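Local coordinates for protein phthiocerol synthesis polyketide synthase type I PpsC (Mycobacterium tuberculosis, PDB 7AHB) that probably selects and transfers extender units through its acyltransferase domain, feeding the polyketide chain that becomes phthiocerol in mycobacterial lipids, at residues A307-H312 and A333-D338; Q302-A307 and H325-T330; A27-Q32 and R125-T130; R65-L68 and A73-A76; E218-V223 and G228-V233. One frame throughout, in Å; residues are numbered along the deposited sequence.

Interaction 1: A307-H312 and A333-D338; sequences AGADHH and ASYDVD
The phenol of Tyr335 rests one face of its ring on the Gly308 peptide, its hydroxyl end reaching Ala309, and this one side chain does nearly all the work of the contact. Gly308 O sits over the centre of that face, 3.5 Å above the Tyr335 plane, while Ser334 CB takes the opposite face at a similar height. The peptide carbon follows the ring outward, with Gly308 C 3.5 Å from Tyr335 CE2; Gly308 brings no side chain to hold the two apart. With chi1 at -48°, Tyr335 CG stands anti to the carbonyl carbon and beside the backbone N, which lays the ring over Gly308. Ala309 CB is 3.6 Å from Tyr335 OH. Ala309 N is nearer at 3.1 Å from Tyr335 OH, but its angle is poor for a hydrogen bond, and the hydroxyl pairs instead with Ala305 O, one turn back. The contact joins the ends of helices 300-308 and 324-334, which precede and follow strand 313-316 along the chain in the alpha/beta hydrolase-like core of the acyltransferase. Tyr340 OH hydrogen-bonds to Gly308 O. Four residues on from Ala307, His311 ND1 donates to Ala307 O at 2.9 Å, meeting a lone pair in the carbonyl plane and within 8° of the imidazole plane. Asp336 OD1 forms an Asx turn by accepting from Asp338 N.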
# COMPACT_ATOMS: atom_id res chain seq x y z
N ALA A 307 -10.68 11.38 -3.58
CA ALA A 307 -10.21 11.12 -4.92
C ALA A 307 -11.34 10.78 -5.87
O ALA A 307 -11.25 11.08 -7.07
CB ALA A 307 -9.20 9.95 -4.91
N GLY A 308 -12.40 10.16 -5.38
CA GLY A 308 -13.51 9.81 -6.25
C GLY A 308 -14.41 10.98 -6.63
O GLY A 308 -15.31 10.82 -7.46
N ALA A 309 -14.18 12.15 -6.04
CA ALA A 309 -14.95 13.32 -6.46
C ALA A 309 -14.82 13.54 -7.96
O ALA A 309 -15.81 13.75 -8.66
CB ALA A 309 -14.50 14.56 -5.68
N ASP A 310 -13.59 13.47 -8.48
CA ASP A 310 -13.33 13.77 -9.88
C ASP A 310 -12.46 12.75 -10.60
O ASP A 310 -12.05 13.00 -11.72
CB ASP A 310 -12.68 15.15 -9.99
CG ASP A 310 -13.65 16.26 -9.60
OD1 ASP A 310 -14.71 16.34 -10.23
OD2 ASP A 310 -13.34 17.01 -8.66
N HIS A 311 -12.16 11.62 -9.97
CA HIS A 311 -11.44 10.52 -10.60
C HIS A 311 -12.32 9.28 -10.54
O HIS A 311 -12.94 8.99 -9.51
CB HIS A 311 -10.11 10.25 -9.90
CG HIS A 311 -9.22 11.45 -9.81
ND1 HIS A 311 -9.33 12.39 -8.81
CD2 HIS A 311 -8.22 11.86 -10.61
CE1 HIS A 311 -8.41 13.32 -8.99
NE2 HIS A 311 -7.73 13.03 -10.08
N HIS A 312 -12.38 8.54 -11.65
CA HIS A 312 -13.32 7.45 -11.76
C HIS A 312 -12.68 6.08 -11.93
O HIS A 312 -13.39 5.08 -11.76
CB HIS A 312 -14.26 7.70 -12.94
CG HIS A 312 -15.19 8.84 -12.71
ND1 HIS A 312 -14.78 10.15 -12.83
CD2 HIS A 312 -16.48 8.88 -12.34
CE1 HIS A 312 -15.79 10.95 -12.56
NE2 HIS A 312 -16.84 10.21 -12.25
N ALA A 333 -20.62 4.90 -1.13
CA ALA A 333 -21.25 5.70 -0.10
C ALA A 333 -21.46 7.15 -0.52
O ALA A 333 -22.30 7.82 0.07
CB ALA A 333 -20.41 5.67 1.18
N SER A 334 -20.72 7.63 -1.52
CA SER A 334 -20.80 9.02 -1.94
C SER A 334 -21.16 9.21 -3.40
O SER A 334 -21.65 10.29 -3.75
CB SER A 334 -19.45 9.72 -1.71
OG SER A 334 -19.18 9.93 -0.34
N TYR A 335 -20.93 8.21 -4.26
CA TYR A 335 -21.04 8.39 -5.70
C TYR A 335 -21.85 7.27 -6.36
O TYR A 335 -22.23 6.29 -5.72
CB TYR A 335 -19.66 8.48 -6.34
CG TYR A 335 -18.73 9.43 -5.62
CD1 TYR A 335 -19.01 10.80 -5.58
CD2 TYR A 335 -17.58 8.97 -4.97
CE1 TYR A 335 -18.17 11.68 -4.93
CE2 TYR A 335 -16.74 9.85 -4.32
CZ TYR A 335 -17.05 11.22 -4.31
OH TYR A 335 -16.21 12.10 -3.66
N ASP A 336 -22.15 7.46 -7.65
CA ASP A 336 -22.82 6.46 -8.47
C ASP A 336 -21.74 5.55 -9.07
O ASP A 336 -21.10 5.91 -10.06
CB ASP A 336 -23.64 7.14 -9.56
CG ASP A 336 -24.31 6.15 -10.50
OD1 ASP A 336 -24.02 4.94 -10.42
OD2 ASP A 336 -25.14 6.59 -11.31
N VAL A 337 -21.58 4.37 -8.48
CA VAL A 337 -20.45 3.52 -8.86
C VAL A 337 -20.57 2.96 -10.27
O VAL A 337 -19.59 2.43 -10.80
CB VAL A 337 -20.27 2.35 -7.86
CG1 VAL A 337 -19.53 2.83 -6.62
CG2 VAL A 337 -21.60 1.74 -7.47
N ASP A 338 -21.74 3.06 -10.90
CA ASP A 338 -21.85 2.66 -12.29
C ASP A 338 -20.89 3.43 -13.18
O ASP A 338 -20.56 2.97 -14.28
CB ASP A 338 -23.27 2.86 -12.81
CG ASP A 338 -24.22 1.78 -12.34
OD1 ASP A 338 -23.76 0.83 -11.66
OD2 ASP A 338 -25.43 1.90 -12.63

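Interaction 2: Q302-A307 and H325-T330; sequences QAIAHA and HSISDT. With SCN (thiocyanate ion), chain N.
The imidazole of His325 carries the Asp329 carboxylate over one face, CG lying 3.6 Å above the ring plane and displaced toward its rim, well away from the place where Ile304 and Ala305 meet Ile327 and Thr330. That meeting is aliphatic, between helices 300-308 and 324-334 of the parallel alpha/beta core; the second of these makes the beta-alpha-beta crossover from strand 313-316 to strand 341-343. The segment axes approach to 9.4 Å at a crossing angle of -58°. Ile304 gives most of the contact from its helix. Its CG2 branch, anti to the backbone N, is 3.6 Å from Thr330 CG2, while its other branch ends in CD1, 4.0 Å from Ile327 CG1, and the two isoleucine side chains cross at about a right angle. The Thr330 methyl also touches Ala305, with Thr330 CG2 3.9 Å from Ala305 CB. Phe314 of strand 313-316 is touched by both isoleucines. On another side of helix 324-334, Ser326 OG has a weak hydrogen bond with Gln206 and donates to a thiocyanate ion, probably from the crystallisation liquor, whose N atom is 2.6 Å from Ser326 OG.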
# COMPACT_ATOMS: atom_id res chain seq x y z
N GLN A 302 -10.93 8.13 3.79
CA GLN A 302 -11.09 9.54 3.47
C GLN A 302 -10.32 9.92 2.20
O GLN A 302 -10.78 10.73 1.40
CB GLN A 302 -10.64 10.39 4.66
CG GLN A 302 -11.43 10.12 5.96
CD GLN A 302 -10.79 9.09 6.93
OE1 GLN A 302 -9.99 8.23 6.53
NE2 GLN A 302 -11.15 9.18 8.22
N ALA A 303 -9.15 9.33 2.00
CA ALA A 303 -8.39 9.61 0.78
C ALA A 303 -9.12 9.12 -0.47
O ALA A 303 -9.17 9.83 -1.49
CB ALA A 303 -7.00 8.96 0.88
N ILE A 304 -9.71 7.93 -0.41
CA ILE A 304 -10.45 7.42 -1.56
C ILE A 304 -11.66 8.31 -1.84
O ILE A 304 -11.94 8.67 -2.99
CB ILE A 304 -10.86 5.95 -1.34
CG1 ILE A 304 -9.62 5.04 -1.36
CG2 ILE A 304 -11.87 5.52 -2.40
CD1 ILE A 304 -8.90 4.99 -2.69
N ALA A 305 -12.42 8.65 -0.80
CA ALA A 305 -13.57 9.52 -0.96
C ALA A 305 -13.18 10.82 -1.64
O ALA A 305 -13.83 11.27 -2.59
CB ALA A 305 -14.22 9.79 0.41
N HIS A 306 -12.11 11.45 -1.16
CA HIS A 306 -11.64 12.69 -1.77
C HIS A 306 -11.35 12.48 -3.25
O HIS A 306 -11.74 13.30 -4.09
CB HIS A 306 -10.38 13.19 -1.04
CG HIS A 306 -10.08 14.64 -1.28
ND1 HIS A 306 -9.49 15.11 -2.44
CD2 HIS A 306 -10.30 15.73 -0.51
CE1 HIS A 306 -9.38 16.42 -2.38
NE2 HIS A 306 -9.87 16.83 -1.22
N ALA A 307 -10.68 11.38 -3.58
CA ALA A 307 -10.21 11.12 -4.92
C ALA A 307 -11.34 10.78 -5.87
O ALA A 307 -11.25 11.08 -7.07
CB ALA A 307 -9.20 9.95 -4.91
N HIS A 325 -12.31 -4.02 -2.78
CA HIS A 325 -13.63 -4.04 -2.16
C HIS A 325 -13.84 -2.83 -1.24
O HIS A 325 -14.92 -2.23 -1.23
CB HIS A 325 -13.84 -5.33 -1.37
CG HIS A 325 -15.10 -5.35 -0.56
ND1 HIS A 325 -16.36 -5.36 -1.14
CD2 HIS A 325 -15.31 -5.34 0.78
CE1 HIS A 325 -17.28 -5.37 -0.19
NE2 HIS A 325 -16.67 -5.36 0.98
N SER A 326 -12.83 -2.48 -0.44
CA SER A 326 -12.93 -1.30 0.42
C SER A 326 -13.05 -0.03 -0.41
O SER A 326 -13.80 0.89 -0.05
CB SER A 326 -11.71 -1.20 1.34
OG SER A 326 -11.69 -2.29 2.25
N ILE A 327 -12.30 0.05 -1.52
CA ILE A 327 -12.44 1.19 -2.42
C ILE A 327 -13.88 1.30 -2.90
O ILE A 327 -14.52 2.36 -2.81
CB ILE A 327 -11.46 1.05 -3.60
CG1 ILE A 327 -10.02 1.22 -3.10
CG2 ILE A 327 -11.77 2.08 -4.69
CD1 ILE A 327 -8.96 0.83 -4.10
N SER A 328 -14.43 0.21 -3.42
CA SER A 328 -15.80 0.25 -3.91
C SER A 328 -16.78 0.61 -2.80
O SER A 328 -17.73 1.38 -3.02
CB SER A 328 -16.16 -1.09 -4.54
OG SER A 328 -15.41 -1.30 -5.73
N ASP A 329 -16.58 0.06 -1.60
CA ASP A 329 -17.47 0.42 -0.49
C ASP A 329 -17.46 1.93 -0.24
O ASP A 329 -18.51 2.55 -0.06
CB ASP A 329 -17.07 -0.32 0.78
CG ASP A 329 -17.55 -1.76 0.79
OD1 ASP A 329 -18.36 -2.12 -0.11
OD2 ASP A 329 -17.11 -2.51 1.67
N THR A 330 -16.27 2.54 -0.24
CA THR A 330 -16.18 3.98 -0.02
C THR A 330 -16.86 4.75 -1.14
O THR A 330 -17.66 5.65 -0.89
CB THR A 330 -14.72 4.39 0.10
OG1 THR A 330 -14.22 3.93 1.35
CG2 THR A 330 -14.55 5.91 0.01
S SCN N . -7.15 -2.06 5.08
C SCN N . -8.49 -2.46 3.92
N SCN N . -9.32 -2.73 3.20

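Interaction 3: A27-Q32 and R125-T130; sequences ALAAGQ and RSYGVT
Tyr127 and Leu28 adopt nearly the same first torsion, -71° and -74°, each placing CG beside its own backbone N and anti to its carbonyl carbon; this lays the tyrosine ring along the end of helix 23-29 and directs one leucine methyl, CD1, at Val129. Near the backbones, Leu28 CB lies 4.1 Å from Tyr127 CB. Farther out, one face of the ring is turned to the peptide between Leu28 and Ala29, Ala29 N standing 4.2 Å above the plane and toward the rim. Leu28 O is 3.5 Å from Tyr127 CE1, and the phenol end passes beside the next residue, with Tyr127 OH 3.6 Å from Ala29 CA. Both partners are helix ends closed by Schellman motifs. Gly31, with positive phi, ends the first helix, its N bonding to Leu28 O at 2.9 Å; this carbonyl oxygen accepts the capping bond and also packs against the ring. Gly128 does the same for helix 106-126, where its N bonds to Arg125 O and Val129 N reaches back to Trp124 O. The reversal at Gly128 brings Val129 back to face Leu28, and their methyls meet at an oblique angle, Leu28 CD1 4.0 Å from Val129 CG2. The other leucine methyl, Leu28 CD2, lies 3.8 Å from Tyr127 O. The phenol hydroxyl is hydrogen-bonded to Glu71 OE1; Glu71 is also a residue of a sodium site, and a sodium ion lies about 4 Å from the tyrosine side chain. Trp124 is touched by both Leu28 and Val129.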
# COMPACT_ATOMS: atom_id res chain seq x y z
N ALA A 27 -6.07 -7.53 -20.95
CA ALA A 27 -6.61 -7.09 -22.23
C ALA A 27 -5.64 -6.17 -22.95
O ALA A 27 -5.48 -6.25 -24.17
CB ALA A 27 -7.96 -6.39 -22.02
N LEU A 28 -4.97 -5.28 -22.21
CA LEU A 28 -3.94 -4.45 -22.81
C LEU A 28 -2.72 -5.27 -23.20
O LEU A 28 -2.12 -5.05 -24.26
CB LEU A 28 -3.55 -3.33 -21.85
CG LEU A 28 -4.54 -2.18 -21.66
CD1 LEU A 28 -4.42 -1.62 -20.26
CD2 LEU A 28 -4.30 -1.09 -22.70
N ALA A 29 -2.33 -6.23 -22.35
CA ALA A 29 -1.14 -7.02 -22.63
C ALA A 29 -1.26 -7.78 -23.95
O ALA A 29 -0.28 -7.92 -24.68
CB ALA A 29 -0.88 -8.00 -21.48
N ALA A 30 -2.45 -8.28 -24.26
CA ALA A 30 -2.67 -8.97 -25.52
C ALA A 30 -2.92 -8.02 -26.68
O ALA A 30 -2.95 -8.47 -27.84
CB ALA A 30 -3.86 -9.93 -25.39
N GLY A 31 -3.08 -6.73 -26.42
CA GLY A 31 -3.42 -5.78 -27.45
C GLY A 31 -4.88 -5.72 -27.81
O GLY A 31 -5.24 -5.00 -28.75
N GLN A 32 -5.74 -6.45 -27.09
CA GLN A 32 -7.16 -6.42 -27.39
C GLN A 32 -7.75 -5.04 -27.11
O GLN A 32 -8.63 -4.58 -27.84
CB GLN A 32 -7.89 -7.50 -26.60
CG GLN A 32 -7.98 -8.83 -27.36
CD GLN A 32 -7.51 -10.03 -26.54
OE1 GLN A 32 -7.60 -10.04 -25.31
NE2 GLN A 32 -7.01 -11.05 -27.23
N ARG A 125 2.58 1.75 -17.31
CA ARG A 125 3.04 2.86 -18.14
C ARG A 125 3.34 2.41 -19.56
O ARG A 125 3.06 3.13 -20.53
CB ARG A 125 4.29 3.50 -17.53
CG ARG A 125 4.95 4.57 -18.43
CD ARG A 125 5.78 5.49 -17.57
NE ARG A 125 6.49 6.61 -18.20
CZ ARG A 125 6.15 7.30 -19.29
NH1 ARG A 125 5.08 6.98 -20.04
NH2 ARG A 125 6.93 8.31 -19.66
N SER A 126 3.92 1.22 -19.71
CA SER A 126 4.28 0.72 -21.03
C SER A 126 3.05 0.44 -21.88
O SER A 126 3.17 0.35 -23.10
CB SER A 126 5.13 -0.56 -20.92
OG SER A 126 4.36 -1.67 -20.52
N TYR A 127 1.87 0.31 -21.27
CA TYR A 127 0.62 0.14 -22.00
C TYR A 127 -0.22 1.41 -21.98
O TYR A 127 -1.44 1.35 -22.25
CB TYR A 127 -0.15 -1.05 -21.43
CG TYR A 127 0.50 -2.37 -21.76
CD1 TYR A 127 0.48 -2.85 -23.06
CD2 TYR A 127 1.15 -3.12 -20.78
CE1 TYR A 127 1.09 -4.04 -23.40
CE2 TYR A 127 1.76 -4.33 -21.11
CZ TYR A 127 1.72 -4.78 -22.41
OH TYR A 127 2.31 -5.98 -22.76
N GLY A 128 0.40 2.56 -21.67
CA GLY A 128 -0.28 3.84 -21.79
C GLY A 128 -1.13 4.22 -20.61
O GLY A 128 -1.93 5.16 -20.73
N VAL A 129 -0.99 3.54 -19.47
CA VAL A 129 -1.79 3.81 -18.28
C VAL A 129 -0.87 4.44 -17.23
O VAL A 129 0.05 3.80 -16.71
CB VAL A 129 -2.45 2.53 -17.73
CG1 VAL A 129 -3.22 2.84 -16.46
CG2 VAL A 129 -3.35 1.90 -18.78
N THR A 130 -1.13 5.71 -16.90
CA THR A 130 -0.37 6.44 -15.90
C THR A 130 -1.34 7.13 -14.95
O THR A 130 -2.48 7.46 -15.33
CB THR A 130 0.58 7.47 -16.53
OG1 THR A 130 -0.20 8.44 -17.22
CG2 THR A 130 1.56 6.83 -17.50

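Interaction 4: R65-L68 and A73-A76; sequences RQLL and AFAA
Phe74, Leu68 and Leu67 contribute most of the surface buried here, and the phenyl ring is the piece on which the other two converge. Leu67 comes over one face: its CB stands 3.9 Å from the ring centroid and 27° off the normal, a CH-pi contact shifted toward the rim, where Leu67 CB is 3.5 Å from Phe74 CD2. Leu68 takes the ring's margin. Its CA lies in the ring plane at the edge, and its side chain runs about perpendicular to that of the phenylalanine, bringing Leu68 CD1 to 3.8 Å from Phe74 CE2. The ring reaches back across the turn because Phe74 CG is anti to its backbone N, chi1 -179°. Beside it, Ala75 packs on the main chain of the opposite segment, with Ala75 CB 3.5 Å from Leu68 O. Helix 106-126 completes the surroundings, Phe74 resting on Met116 and Ala119 and Leu67 on Leu120. The contact thus packs the short helix 65-70 against the start of helix 72-89 where the chain turns a corner, a junction of two consecutive helices with an apolar interior of leucine, phenylalanine and alanine, next to the sodium site of Glu71 and Ala73.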
# COMPACT_ATOMS: atom_id res chain seq x y z
N ARG A 65 7.25 -14.12 -12.17
CA ARG A 65 8.14 -14.95 -12.97
C ARG A 65 7.83 -14.82 -14.46
O ARG A 65 8.72 -14.56 -15.27
CB ARG A 65 8.04 -16.40 -12.52
CG ARG A 65 9.27 -17.24 -12.79
CD ARG A 65 9.29 -18.50 -11.88
NE ARG A 65 7.99 -19.19 -11.90
CZ ARG A 65 7.55 -20.02 -10.95
NH1 ARG A 65 8.30 -20.28 -9.88
NH2 ARG A 65 6.35 -20.56 -11.06
N GLN A 66 6.56 -14.98 -14.84
CA GLN A 66 6.21 -14.87 -16.25
C GLN A 66 6.30 -13.42 -16.72
O GLN A 66 6.59 -13.16 -17.89
CB GLN A 66 4.82 -15.43 -16.54
CG GLN A 66 4.75 -16.95 -16.66
CD GLN A 66 5.95 -17.59 -17.37
OE1 GLN A 66 6.17 -17.39 -18.58
NE2 GLN A 66 6.74 -18.36 -16.61
N LEU A 67 6.04 -12.46 -15.82
CA LEU A 67 6.20 -11.06 -16.19
C LEU A 67 7.64 -10.78 -16.59
O LEU A 67 7.91 -10.12 -17.60
CB LEU A 67 5.79 -10.15 -15.04
CG LEU A 67 4.30 -10.08 -14.69
CD1 LEU A 67 4.08 -9.13 -13.52
CD2 LEU A 67 3.48 -9.65 -15.89
N LEU A 68 8.60 -11.28 -15.80
CA LEU A 68 10.01 -11.00 -16.07
C LEU A 68 10.41 -11.45 -17.47
O LEU A 68 11.23 -10.79 -18.13
CB LEU A 68 10.87 -11.66 -15.01
CG LEU A 68 12.15 -10.96 -14.58
CD1 LEU A 68 11.88 -9.58 -14.04
CD2 LEU A 68 12.90 -11.84 -13.54
N ALA A 73 8.97 -4.02 -20.10
CA ALA A 73 8.94 -2.87 -19.19
C ALA A 73 9.07 -3.32 -17.74
O ALA A 73 9.74 -2.66 -16.93
CB ALA A 73 7.64 -2.09 -19.39
N PHE A 74 8.43 -4.42 -17.39
CA PHE A 74 8.56 -4.95 -16.04
C PHE A 74 10.00 -5.38 -15.78
O PHE A 74 10.58 -5.04 -14.74
CB PHE A 74 7.59 -6.12 -15.85
CG PHE A 74 7.63 -6.72 -14.48
CD1 PHE A 74 6.97 -6.13 -13.41
CD2 PHE A 74 8.33 -7.89 -14.25
CE1 PHE A 74 7.02 -6.69 -12.14
CE2 PHE A 74 8.37 -8.45 -12.98
CZ PHE A 74 7.72 -7.84 -11.94
N ALA A 75 10.59 -6.10 -16.74
CA ALA A 75 11.97 -6.58 -16.59
C ALA A 75 12.97 -5.44 -16.51
O ALA A 75 13.95 -5.52 -15.77
CB ALA A 75 12.33 -7.52 -17.74
N ALA A 76 12.74 -4.36 -17.27
CA ALA A 76 13.64 -3.22 -17.21
C ALA A 76 13.63 -2.59 -15.83
O ALA A 76 14.68 -2.26 -15.27
CB ALA A 76 13.27 -2.18 -18.28

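Interaction 5: E218-V223 and G228-V233; sequences ELIDKV and GFATRV
Ile220 and Val223 of helix 213-225 pack on Gly228 and Ala230 at strand 230-232, in the ferredoxin-like subdomain of the acyltransferase, a beta-alpha-beta-beta-alpha-beta unit in which this helix precedes the last strand, at one margin of the antiparallel sheet. The short segments run nearly antiparallel, with 157° between their directions, and their axes approach to 8.0 Å. One hydrogen bond spans the two segments: Gly228 N donates to Val223 O at 2.8 Å with an N-H...O angle of 147°, the donor tilted 23° out of the carbonyl plane. It ties the last turn of the helix to the return of the chain. Other polar groups pair outside the two segments: Arg232 forms a salt bridge with Glu236, and Ala230 O accepts from Arg224 of the same helix. The remaining contact is apolar. Ala230 CB projects into the gap between two helix residues one turn apart, lying 3.8 Å from Val223 CG1 on one side and 3.9 Å from Ile220 CG2 on the other. Val223 CG1 also presses on the strand backbone, 3.6 Å from Phe229 O. Both Ile220 and Ala230 continue onto strand 175-179, at Ala177 and Leu179. The longer isoleucine branch runs on along the strand, its end meeting backbone and side chain together, with Ile220 CD1 3.9 Å from Arg232 N and 4.1 Å from Arg232 CB.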
# COMPACT_ATOMS: atom_id res chain seq x y z
N GLU A 218 -8.26 -11.54 21.10
CA GLU A 218 -9.41 -11.37 21.99
C GLU A 218 -10.49 -10.50 21.34
O GLU A 218 -11.69 -10.76 21.48
CB GLU A 218 -8.95 -10.78 23.32
CG GLU A 218 -10.02 -10.20 24.18
CD GLU A 218 -9.51 -9.79 25.55
OE1 GLU A 218 -8.37 -10.17 25.87
OE2 GLU A 218 -10.25 -9.11 26.31
N LEU A 219 -10.07 -9.47 20.62
CA LEU A 219 -11.04 -8.57 20.01
C LEU A 219 -11.67 -9.19 18.76
O LEU A 219 -12.85 -8.95 18.49
CB LEU A 219 -10.36 -7.24 19.67
CG LEU A 219 -9.94 -6.46 20.92
CD1 LEU A 219 -9.05 -5.29 20.60
CD2 LEU A 219 -11.21 -5.97 21.65
N ILE A 220 -10.90 -9.98 18.01
CA ILE A 220 -11.49 -10.72 16.89
C ILE A 220 -12.59 -11.64 17.40
O ILE A 220 -13.65 -11.78 16.78
CB ILE A 220 -10.41 -11.52 16.14
CG1 ILE A 220 -9.44 -10.58 15.41
CG2 ILE A 220 -11.05 -12.49 15.18
CD1 ILE A 220 -8.29 -11.32 14.74
N ASP A 221 -12.34 -12.32 18.51
CA ASP A 221 -13.36 -13.22 19.04
C ASP A 221 -14.59 -12.45 19.47
O ASP A 221 -15.72 -12.85 19.16
CB ASP A 221 -12.80 -14.04 20.20
CG ASP A 221 -13.79 -15.10 20.66
OD1 ASP A 221 -14.02 -16.07 19.89
OD2 ASP A 221 -14.36 -14.93 21.75
N LYS A 222 -14.41 -11.33 20.17
CA LYS A 222 -15.57 -10.56 20.63
C LYS A 222 -16.43 -10.10 19.45
O LYS A 222 -17.66 -10.22 19.49
CB LYS A 222 -15.11 -9.37 21.47
CG LYS A 222 -16.27 -8.60 22.11
CD LYS A 222 -15.78 -7.62 23.17
CE LYS A 222 -15.91 -8.19 24.57
NZ LYS A 222 -17.29 -8.05 25.11
N VAL A 223 -15.79 -9.61 18.39
CA VAL A 223 -16.55 -9.17 17.22
C VAL A 223 -17.33 -10.33 16.63
O VAL A 223 -18.50 -10.19 16.27
CB VAL A 223 -15.61 -8.54 16.17
CG1 VAL A 223 -16.38 -8.28 14.89
CG2 VAL A 223 -14.97 -7.28 16.73
N GLY A 228 -20.57 -10.22 14.38
CA GLY A 228 -19.89 -9.51 13.33
C GLY A 228 -18.79 -10.36 12.69
O GLY A 228 -18.52 -11.48 13.10
N PHE A 229 -18.16 -9.79 11.66
CA PHE A 229 -17.09 -10.44 10.91
C PHE A 229 -15.76 -9.81 11.28
O PHE A 229 -15.65 -8.59 11.41
CB PHE A 229 -17.34 -10.33 9.40
CG PHE A 229 -18.46 -11.19 8.89
CD1 PHE A 229 -19.73 -11.14 9.47
CD2 PHE A 229 -18.24 -12.07 7.83
CE1 PHE A 229 -20.77 -11.95 9.00
CE2 PHE A 229 -19.27 -12.88 7.35
CZ PHE A 229 -20.53 -12.82 7.94
N ALA A 230 -14.72 -10.64 11.41
CA ALA A 230 -13.39 -10.14 11.75
C ALA A 230 -12.33 -11.14 11.33
O ALA A 230 -12.53 -12.34 11.47
CB ALA A 230 -13.29 -9.87 13.26
N THR A 231 -11.21 -10.62 10.82
CA THR A 231 -10.12 -11.43 10.28
C THR A 231 -8.78 -10.87 10.74
O THR A 231 -8.62 -9.66 10.89
CB THR A 231 -10.17 -11.45 8.74
OG1 THR A 231 -11.43 -11.98 8.31
CG2 THR A 231 -9.07 -12.32 8.17
N ARG A 232 -7.80 -11.75 10.93
CA ARG A 232 -6.44 -11.30 11.22
C ARG A 232 -5.78 -10.81 9.94
O ARG A 232 -5.98 -11.38 8.87
CB ARG A 232 -5.63 -12.45 11.83
CG ARG A 232 -4.34 -12.04 12.57
CD ARG A 232 -3.60 -13.28 12.99
NE ARG A 232 -2.41 -13.09 13.80
CZ ARG A 232 -1.22 -12.80 13.30
NH1 ARG A 232 -1.09 -12.57 11.99
NH2 ARG A 232 -0.17 -12.69 14.12
N VAL A 233 -5.04 -9.71 10.05
CA VAL A 233 -4.19 -9.25 8.96
C VAL A 233 -2.92 -10.09 8.91
O VAL A 233 -2.40 -10.51 9.94
CB VAL A 233 -3.87 -7.76 9.14
CG1 VAL A 233 -2.93 -7.28 8.06
CG2 VAL A 233 -5.18 -6.93 9.10

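How the interactions relate
From the N terminus, segment 27-32 waits some ninety residues before 125-130 closes interaction 3, tying helix 23-29 to the end of helix 106-126. Interaction 4 forms and closes a short loop within that span, joining helices 65-70 and 72-89, and the two contacts touch through Ser126 and Ala73. Interaction 5 follows in series, closing another short loop in the ferredoxin-like subdomain on the opposite side of the chain's centre, about 40 Å centre to centre from interaction 3. Interactions 2 and 1 come last and cross: both join helices 300-308 and 324-334, they share Ala307, and the loop they close carries strand 313-316 of the parallel sheet.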